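Local coordinates for protein acetyl-xylan esterase (Streptomyces lividans, PDB 2CC0) that removes acetyl groups from acetylated xylan as a metal-dependent family 4 carbohydrate esterase, probably contributing to plant cell wall degradation, at residues N4-G8 against L146-Q150. Numbering follows the deposited sequence.
Sequences NGYVG and LGNGQ
N148 points its carboxamide oxygen at the backbone of G5 and Y6, with OD1 3.2 Å from CA of G5. The same oxygen accepts the amide of Y6, N to OD1 2.8 Å, in the plane of the carboxamide and with an N-H...O angle of 164°. CG of N148 stands opposite its own backbone N (chi1 176°), which extends the side chain away from that N and across to the N-H of Y6.

One step on, the carbonyl of Y6 takes the amide of G149, N to O 2.7 Å, nearly in line with the C=O bond. G147 to Q150 form a type II beta turn, closed by Q150 N on G147 O at 3.0 Å, and G149 sits where this turn needs a positive phi. The side chain of Q150 doubles back so that OE1 accepts the N-H of G147 (G147 N to Q150 OE1, 2.8 Å), while NE2 reaches N148 O of the second subunit. The turn leads from helix 136-144 into strand 151-155, which pairs in parallel with strand 5-12 in the central sheet of this polysaccharide deacetylase fold. That ladder begins where G8 N donates to Q150 O (2.8 Å), the donor tilted 22° from the carbonyl plane, and continues with the backbone bond between G8 and I152.

Beside the turn, V7 and L146 make the apolar part of the contact. They cross at about a right angle, CG1 of V7 against CB of L146 at 3.8 Å, with L146 CD1 near V7 CB. On the other edge of strand 5-12, G5 and V7 bond through their backbones to C178, whose disulfide partner is C3.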
ATOM      1  N   ASN A   4      18.382   8.829   2.735  1.00 18.20           N
ATOM      2  CA  ASN A   4      18.375   8.090   1.457  1.00 18.02           C
ATOM      3  C   ASN A   4      17.008   7.455   1.172  1.00 16.97           C
ATOM      4  O   ASN A   4      16.726   7.012   0.054  1.00 17.71           O
ATOM      5  CB  ASN A   4      19.456   7.000   1.449  1.00 18.26           C
ATOM      6  CG  ASN A   4      20.878   7.572   1.531  1.00 19.43           C
ATOM      7  OD1 ASN A   4      21.190   8.611   0.926  1.00 20.91           O
ATOM      8  ND2 ASN A   4      21.739   6.892   2.269  1.00 20.92           N
ATOM      9  N   GLY A   5      16.149   7.409   2.187  1.00 15.60           N
ATOM     10  CA  GLY A   5      14.811   6.839   2.026  1.00 14.38           C
ATOM     11  C   GLY A   5      14.009   7.207   3.259  1.00 13.71           C
ATOM     12  O   GLY A   5      14.572   7.753   4.216  1.00 13.41           O
ATOM     13  N   TYR A   6      12.713   6.873   3.240  1.00 12.30           N
ATOM     14  CA  TYR A   6      11.792   7.231   4.329  1.00 11.69           C
ATOM     15  C   TYR A   6      10.988   6.048   4.776  1.00 11.33           C
ATOM     16  O   TYR A   6      10.587   5.197   3.950  1.00 11.46           O
ATOM     17  CB  TYR A   6      10.859   8.372   3.904  1.00 12.93           C
ATOM     18  CG  TYR A   6      11.631   9.648   3.659  1.00 14.50           C
ATOM     19  CD1 TYR A   6      11.871  10.543   4.699  1.00 15.06           C
ATOM     20  CD2 TYR A   6      12.151   9.924   2.401  1.00 16.56           C
ATOM     21  CE1 TYR A   6      12.594  11.709   4.486  1.00 17.02           C
ATOM     22  CE2 TYR A   6      12.882  11.083   2.172  1.00 17.33           C
ATOM     23  CZ  TYR A   6      13.104  11.966   3.222  1.00 17.59           C
ATOM     24  OH  TYR A   6      13.839  13.118   2.988  1.00 19.77           O
ATOM     25  N   VAL A   7      10.742   5.990   6.089  1.00 10.22           N
ATOM     26  CA  VAL A   7       9.843   4.964   6.624  1.00  9.89           C
ATOM     27  C   VAL A   7       8.667   5.630   7.310  1.00  9.49           C
ATOM     28  O   VAL A   7       8.750   6.805   7.667  1.00 10.46           O
ATOM     29  CB  VAL A   7      10.541   4.054   7.634  1.00  9.80           C
ATOM     30  CG1 VAL A   7      11.763   3.307   6.970  1.00  9.19           C
ATOM     31  CG2 VAL A   7      10.945   4.846   8.909  1.00 10.36           C
ATOM     32  N   GLY A   8       7.587   4.860   7.496  1.00  8.68           N
ATOM     33  CA  GLY A   8       6.364   5.374   8.108  1.00  8.08           C
ATOM     34  C   GLY A   8       6.226   4.877   9.525  1.00  8.36           C
ATOM     35  O   GLY A   8       5.710   3.778   9.740  1.00  9.37           O
ATOM     36  N   LEU A 146      12.428  -2.493   8.122  1.00 13.15           N
ATOM     37  CA  LEU A 146      11.775  -1.565   7.210  1.00 13.13           C
ATOM     38  C   LEU A 146      12.721  -1.074   6.135  1.00 13.91           C
ATOM     39  O   LEU A 146      13.846  -0.675   6.436  1.00 15.52           O
ATOM     40  CB  LEU A 146      11.251  -0.346   7.964  1.00 12.75           C
ATOM     41  CG  LEU A 146      10.163  -0.564   9.013  1.00 11.34           C
ATOM     42  CD1 LEU A 146      10.055   0.683   9.901  1.00 11.64           C
ATOM     43  CD2 LEU A 146       8.845  -0.893   8.316  1.00 12.56           C
ATOM     44  N   GLY A 147      12.225  -1.057   4.897  1.00 13.92           N
ATOM     45  CA  GLY A 147      12.917  -0.395   3.799  1.00 13.68           C
ATOM     46  C   GLY A 147      12.212   0.886   3.378  1.00 13.21           C
ATOM     47  O   GLY A 147      11.150   1.235   3.912  1.00 13.26           O
ATOM     48  N   ASN A 148      12.792   1.589   2.412  1.00 13.39           N
ATOM     49  CA  ASN A 148      12.196   2.817   1.929  1.00 12.72           C
ATOM     50  C   ASN A 148      10.732   2.586   1.537  1.00 12.11           C
ATOM     51  O   ASN A 148      10.411   1.642   0.795  1.00 12.40           O
ATOM     52  CB  ASN A 148      12.970   3.353   0.714  1.00 13.39           C
ATOM     53  CG  ASN A 148      12.327   4.587   0.128  1.00 14.64           C
ATOM     54  OD1 ASN A 148      12.135   5.584   0.810  1.00 13.79           O
ATOM     55  ND2 ASN A 148      11.962   4.517  -1.144  1.00 20.36           N
ATOM     56  N   GLY A 149       9.853   3.445   2.051  1.00 11.18           N
ATOM     57  CA  GLY A 149       8.426   3.415   1.715  1.00 10.06           C
ATOM     58  C   GLY A 149       7.586   2.645   2.713  1.00  9.78           C
ATOM     59  O   GLY A 149       6.359   2.816   2.736  1.00  9.72           O
ATOM     60  N   GLN A 150       8.226   1.806   3.536  1.00  8.50           N
ATOM     61  CA  GLN A 150       7.470   0.903   4.385  1.00  9.08           C
ATOM     62  C   GLN A 150       6.978   1.491   5.695  1.00  8.55           C
ATOM     63  O   GLN A 150       7.597   2.402   6.262  1.00  9.28           O
ATOM     64  CB  GLN A 150       8.235  -0.388   4.600  1.00  8.99           C
ATOM     65  CG  GLN A 150       8.540  -1.045   3.250  1.00  9.94           C
ATOM     66  CD  GLN A 150       9.085  -2.445   3.393  1.00 11.94           C
ATOM     67  OE1 GLN A 150      10.068  -2.665   4.098  1.00 15.76           O
ATOM     68  NE2 GLN A 150       8.455  -3.410   2.698  1.00 14.04           N
TER